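Local coordinates for protein RNA 2'-o-ribose methyltransferase (Thermus thermophilus, PDB 1IPA) that probably methylates the 2'-hydroxyl of a ribose in RNA, as a knotted methyltransferase of the TrmH (SpoU) family, at residues L14-L17 with K21-D24; A100-R105 with D152-Q157. All coordinates share one frame; numbering follows the deposited sequence.

How the contacts relate
Contact 1 (14-17 with 21-24) lies within the N-terminal, probably RNA-binding part of the chain, whereas contact 2 (100-105 with 152-157) joins the end of that part to the SpoU methyltransferase part. Their centres are about 11 Å apart, and Arg23 is the residue that makes them continuous. Arg23 NH2 forms a salt bridge of 2.9 Å with Asp152 OD2, Arg23 NH1 packs 3.5 Å from Pro156 CD, and Arg23 O lies 3.5 Å from Met102 CE. One arginine of helix 20-26 therefore touches both segments of contact 2. The shared arginine is consistent with a single junction between the substrate-binding and SpoU methyltransferase parts.

Contact 1 (L14-L17 with K21-D24); sequences LARL and KHRD
Leu17 and Arg23 have the closest backbones, CA to CA 5.1 Å, where 14-17 faces helix 20-26 across a short connection. The carbonyl oxygens of Arg16 and Leu17 are taken by side chains of that helix. His22 ND1 donates to Arg16 O at 3.0 Å; the oxygen lies in the imidazole plane, but the N-H...O angle of 142° shows a bent bond. Arg23 NH1 reaches Leu17 O at 2.9 Å along a straighter path (163°), the oxygen sitting at the edge of the guanidinium and in its plane. The bend at chi3 turns the Arg23 guanidinium back so that NH1 meets Leu17 O, an oxygen that CG and CD already flank. The side chain of Arg16 also turns its guanidinium over one face of the His22 ring, Arg16 NH1 3.5 Å from His22 NE2, with the two planes 30° apart and the overlap offset toward the rim. His22 is thus engaged by one residue twice, at an edge through the carbonyl and over a face through the side chain. An alanine in place of His22 would probably leave Arg16 O without this donor and the Arg16 guanidinium without the ring against its face. Leu17 also packs on Leu99 of strand 96-101. Overall these are two consecutive helices whose short connection is closed by side-chain-to-backbone hydrogen bonds, within the MRM3-like substrate-binding domain.

Contact 2 (A100-R105 with D152-Q157); sequences ARMPER and DLYSPQ
The Tyr154 ring is the centre of this contact, with Met102 laid over one of its faces and Pro103 meeting it near the hydroxyl end. Met102 CG stands 3.7 Å from the centroid of the Tyr154 ring and 14° off the ring normal, which meets the geometry of a CH-pi contact. Further along the same side chain, Met102 SD is more oblique, 4.5 Å from the Tyr154 centroid and 33° off the normal, a Met-aromatic contact, and Met102 CE comes to 3.8 Å from Tyr154 CD1. The extended start of the methionine, with CG anti to the backbone N (chi1 -163°), carries the chain out to the ring, and the bend at chi3 lets the methyl group run back toward the CG side of the tyrosine. Pro103 approaches from a direction opposed to that of the tyrosine side chain: Pro103 CD lies 3.4 Å from Tyr154 CE2 and 3.5 Å from Tyr154 OH, obliquely to the ring. Against the face turned from Met102 rests CB of Leu153, toward the rim, so the aromatic plane has neighbours on both faces. The ring of Phe29, from strand 28-32, also meets that of Tyr154.

The backbone that presents Tyr154 is itself constrained. Asp152 OD1 accepts from Tyr154 N at 3.1 Å, forming an Asx turn inside a type I beta turn, and Ser155 then N-caps helix 156-161 by bonding Val158 N. Met102 and Pro103 against Tyr154 make a Met-aromatic and CH-pi contact that joins the exit of strand 96-101, in the substrate-binding part, to the beta turn that leads into the N-capped helix 156-161 of the SpoU methyltransferase part.

Contact 1 (L14-L17 with K21-D24)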
loop_
_atom_site.group_PDB
_atom_site.type_symbol
_atom_site.label_atom_id
_atom_site.label_comp_id
_atom_site.label_asym_id
_atom_site.label_seq_id
_atom_site.Cartn_x
_atom_site.Cartn_y
_atom_site.Cartn_z
ATOM N N LEU A 14 10.357 12.914 17.001
ATOM C CA LEU A 14 9.687 12.571 15.755
ATOM C C LEU A 14 10.459 11.511 14.952
ATOM O O LEU A 14 9.856 10.643 14.320
ATOM C CB LEU A 14 9.475 13.832 14.921
ATOM C CG LEU A 14 8.571 14.879 15.577
ATOM C CD1 LEU A 14 8.414 16.085 14.666
ATOM C CD2 LEU A 14 7.210 14.269 15.871
ATOM N N ALA A 15 11.788 11.568 14.995
ATOM C CA ALA A 15 12.621 10.605 14.262
ATOM C C ALA A 15 12.372 9.157 14.695
ATOM O O ALA A 15 12.504 8.230 13.895
ATOM C CB ALA A 15 14.112 10.954 14.419
ATOM N N ARG A 16 12.018 8.962 15.961
ATOM C CA ARG A 16 11.748 7.628 16.473
ATOM C C ARG A 16 10.581 6.982 15.728
ATOM O O ARG A 16 10.470 5.759 15.662
ATOM C CB ARG A 16 11.423 7.701 17.969
ATOM C CG ARG A 16 12.637 7.841 18.892
ATOM C CD ARG A 16 12.219 8.404 20.253
ATOM N NE ARG A 16 10.972 7.806 20.730
ATOM C CZ ARG A 16 10.890 6.680 21.433
ATOM N NH1 ARG A 16 11.990 6.017 21.758
ATOM N NH2 ARG A 16 9.704 6.210 21.798
ATOM N N LEU A 17 9.709 7.811 15.167
ATOM C CA LEU A 17 8.551 7.303 14.450
ATOM C C LEU A 17 8.935 6.592 13.152
ATOM O O LEU A 17 8.080 6.008 12.484
ATOM C CB LEU A 17 7.561 8.443 14.175
ATOM C CG LEU A 17 6.420 8.753 15.164
ATOM C CD1 LEU A 17 6.671 8.184 16.557
ATOM C CD2 LEU A 17 6.230 10.258 15.206
ATOM N N LYS A 21 7.935 -0.163 16.155
ATOM C CA LYS A 21 7.573 -0.280 17.566
ATOM C C LYS A 21 7.187 1.069 18.184
ATOM O O LYS A 21 6.248 1.149 18.971
ATOM C CB LYS A 21 8.728 -0.901 18.367
ATOM C CG LYS A 21 8.544 -2.373 18.718
ATOM C CD LYS A 21 8.432 -3.263 17.485
ATOM C CE LYS A 21 8.391 -4.751 17.852
ATOM N NZ LYS A 21 9.658 -5.224 18.476
ATOM N N HIS A 22 7.917 2.118 17.822
ATOM C CA HIS A 22 7.660 3.453 18.337
ATOM C C HIS A 22 6.357 4.045 17.828
ATOM O O HIS A 22 5.688 4.778 18.547
ATOM C CB HIS A 22 8.832 4.363 17.992
ATOM C CG HIS A 22 10.125 3.920 18.600
ATOM N ND1 HIS A 22 11.344 4.116 17.986
ATOM C CD2 HIS A 22 10.388 3.274 19.760
ATOM C CE1 HIS A 22 12.301 3.607 18.741
ATOM N NE2 HIS A 22 11.747 3.091 19.822
ATOM N N ARG A 23 5.992 3.731 16.592
ATOM C CA ARG A 23 4.746 4.233 16.039
ATOM C C ARG A 23 3.582 3.553 16.738
ATOM O O ARG A 23 2.590 4.187 17.083
ATOM C CB ARG A 23 4.652 3.934 14.542
ATOM C CG ARG A 23 5.724 4.580 13.699
ATOM C CD ARG A 23 5.379 4.451 12.234
ATOM N NE ARG A 23 5.583 3.103 11.712
ATOM C CZ ARG A 23 6.747 2.652 11.247
ATOM N NH1 ARG A 23 7.812 3.443 11.244
ATOM N NH2 ARG A 23 6.837 1.422 10.753
ATOM N N ASP A 24 3.714 2.249 16.948
ATOM C CA ASP A 24 2.652 1.479 17.576
ATOM C C ASP A 24 2.394 1.833 19.031
ATOM O O ASP A 24 1.245 1.961 19.445
ATOM C CB ASP A 24 2.943 -0.022 17.466
ATOM C CG ASP A 24 3.047 -0.493 16.028
ATOM O OD1 ASP A 24 2.407 0.123 15.147
ATOM O OD2 ASP A 24 3.761 -1.488 15.782
#

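Contact 2 (A100-R105 with D152-Q157)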
loop_
_atom_site.group_PDB
_atom_site.type_symbol
_atom_site.label_atom_id
_atom_site.label_comp_id
_atom_site.label_asym_id
_atom_site.label_seq_id
_atom_site.Cartn_x
_atom_site.Cartn_y
_atom_site.Cartn_z
ATOM N N ALA A 100 0.815 12.451 12.441
ATOM C CA ALA A 100 -0.562 11.992 12.466
ATOM C C ALA A 100 -0.855 11.044 13.617
ATOM O O ALA A 100 0.041 10.403 14.151
ATOM C CB ALA A 100 -0.891 11.316 11.146
ATOM N N ARG A 101 -2.129 10.972 13.986
ATOM C CA ARG A 101 -2.603 10.089 15.042
ATOM C C ARG A 101 -2.985 8.770 14.368
ATOM O O ARG A 101 -3.750 8.768 13.409
ATOM C CB ARG A 101 -3.849 10.690 15.691
ATOM C CG ARG A 101 -3.688 11.153 17.122
ATOM C CD ARG A 101 -3.905 10.018 18.122
ATOM N NE ARG A 101 -3.959 10.535 19.488
ATOM C CZ ARG A 101 -4.217 9.800 20.566
ATOM N NH1 ARG A 101 -4.445 8.499 20.449
ATOM N NH2 ARG A 101 -4.259 10.372 21.761
ATOM N N MET A 102 -2.458 7.651 14.854
ATOM C CA MET A 102 -2.801 6.360 14.269
ATOM C C MET A 102 -4.304 6.117 14.491
ATOM O O MET A 102 -4.761 5.965 15.616
ATOM C CB MET A 102 -1.969 5.255 14.920
ATOM C CG MET A 102 -1.919 3.957 14.147
ATOM S SD MET A 102 -0.891 2.725 14.944
ATOM C CE MET A 102 0.665 3.162 14.314
ATOM N N PRO A 103 -5.087 6.090 13.404
ATOM C CA PRO A 103 -6.539 5.883 13.364
ATOM C C PRO A 103 -7.136 4.841 14.307
ATOM O O PRO A 103 -6.431 3.992 14.858
ATOM C CB PRO A 103 -6.788 5.532 11.904
ATOM C CG PRO A 103 -5.789 6.396 11.200
ATOM C CD PRO A 103 -4.544 6.191 12.037
ATOM N N GLU A 104 -8.456 4.925 14.472
ATOM C CA GLU A 104 -9.205 4.010 15.326
ATOM C C GLU A 104 -9.454 2.700 14.583
ATOM O O GLU A 104 -10.550 2.456 14.072
ATOM C CB GLU A 104 -10.552 4.621 15.727
ATOM C CG GLU A 104 -10.466 5.953 16.451
ATOM C CD GLU A 104 -11.828 6.443 16.926
ATOM O OE1 GLU A 104 -12.753 6.539 16.091
ATOM O OE2 GLU A 104 -11.972 6.734 18.135
ATOM N N ARG A 105 -8.416 1.875 14.519
ATOM C CA ARG A 105 -8.470 0.576 13.863
ATOM C C ARG A 105 -9.823 -0.118 14.048
ATOM O O ARG A 105 -10.043 -0.825 15.037
ATOM C CB ARG A 105 -7.339 -0.287 14.418
ATOM C CG ARG A 105 -6.893 0.162 15.807
ATOM C CD ARG A 105 -5.646 -0.563 16.277
ATOM N NE ARG A 105 -5.141 -0.010 17.531
ATOM C CZ ARG A 105 -4.640 1.216 17.665
ATOM N NH1 ARG A 105 -4.572 2.033 16.621
ATOM N NH2 ARG A 105 -4.208 1.626 18.851
ATOM N N ASP A 152 2.011 -3.624 7.601
ATOM C CA ASP A 152 2.230 -2.447 8.449
ATOM C C ASP A 152 1.697 -1.271 7.652
ATOM O O ASP A 152 2.386 -0.726 6.803
ATOM C CB ASP A 152 3.718 -2.222 8.746
ATOM C CG ASP A 152 3.958 -0.998 9.629
ATOM O OD1 ASP A 152 2.981 -0.293 9.956
ATOM O OD2 ASP A 152 5.118 -0.730 10.004
ATOM N N LEU A 153 0.465 -0.878 7.938
ATOM C CA LEU A 153 -0.186 0.207 7.217
ATOM C C LEU A 153 0.313 1.624 7.501
ATOM O O LEU A 153 -0.062 2.557 6.801
ATOM C CB LEU A 153 -1.693 0.140 7.472
ATOM C CG LEU A 153 -2.335 -1.234 7.237
ATOM C CD1 LEU A 153 -3.800 -1.197 7.648
ATOM C CD2 LEU A 153 -2.189 -1.633 5.778
ATOM N N TYR A 154 1.168 1.802 8.496
ATOM C CA TYR A 154 1.619 3.155 8.802
ATOM C C TYR A 154 3.099 3.439 8.580
ATOM O O TYR A 154 3.576 4.526 8.903
ATOM C CB TYR A 154 1.206 3.517 10.235
ATOM C CG TYR A 154 -0.295 3.401 10.444
ATOM C CD1 TYR A 154 -0.867 2.239 10.982
ATOM C CD2 TYR A 154 -1.155 4.406 9.994
ATOM C CE1 TYR A 154 -2.270 2.084 11.057
ATOM C CE2 TYR A 154 -2.541 4.262 10.058
ATOM C CZ TYR A 154 -3.093 3.104 10.585
ATOM O OH TYR A 154 -4.463 2.972 10.606
ATOM N N SER A 155 3.819 2.483 8.004
ATOM C CA SER A 155 5.240 2.677 7.763
ATOM C C SER A 155 5.455 3.743 6.701
ATOM O O SER A 155 4.622 3.946 5.819
ATOM C CB SER A 155 5.909 1.372 7.308
ATOM O OG SER A 155 5.741 1.165 5.921
ATOM N N PRO A 156 6.578 4.460 6.789
ATOM C CA PRO A 156 6.879 5.505 5.812
ATOM C C PRO A 156 7.006 4.983 4.374
ATOM O O PRO A 156 6.581 5.660 3.438
ATOM C CB PRO A 156 8.189 6.092 6.334
ATOM C CG PRO A 156 8.025 5.978 7.801
ATOM C CD PRO A 156 7.463 4.569 7.961
ATOM N N GLN A 157 7.582 3.796 4.189
ATOM C CA GLN A 157 7.736 3.265 2.831
ATOM C C GLN A 157 6.432 2.781 2.211
ATOM O O GLN A 157 6.242 2.911 1.010
ATOM C CB GLN A 157 8.798 2.152 2.761
ATOM C CG GLN A 157 8.998 1.338 4.019
ATOM C CD GLN A 157 9.742 2.101 5.111
ATOM O OE1 GLN A 157 10.845 2.608 4.890
ATOM N NE2 GLN A 157 9.141 2.180 6.294
#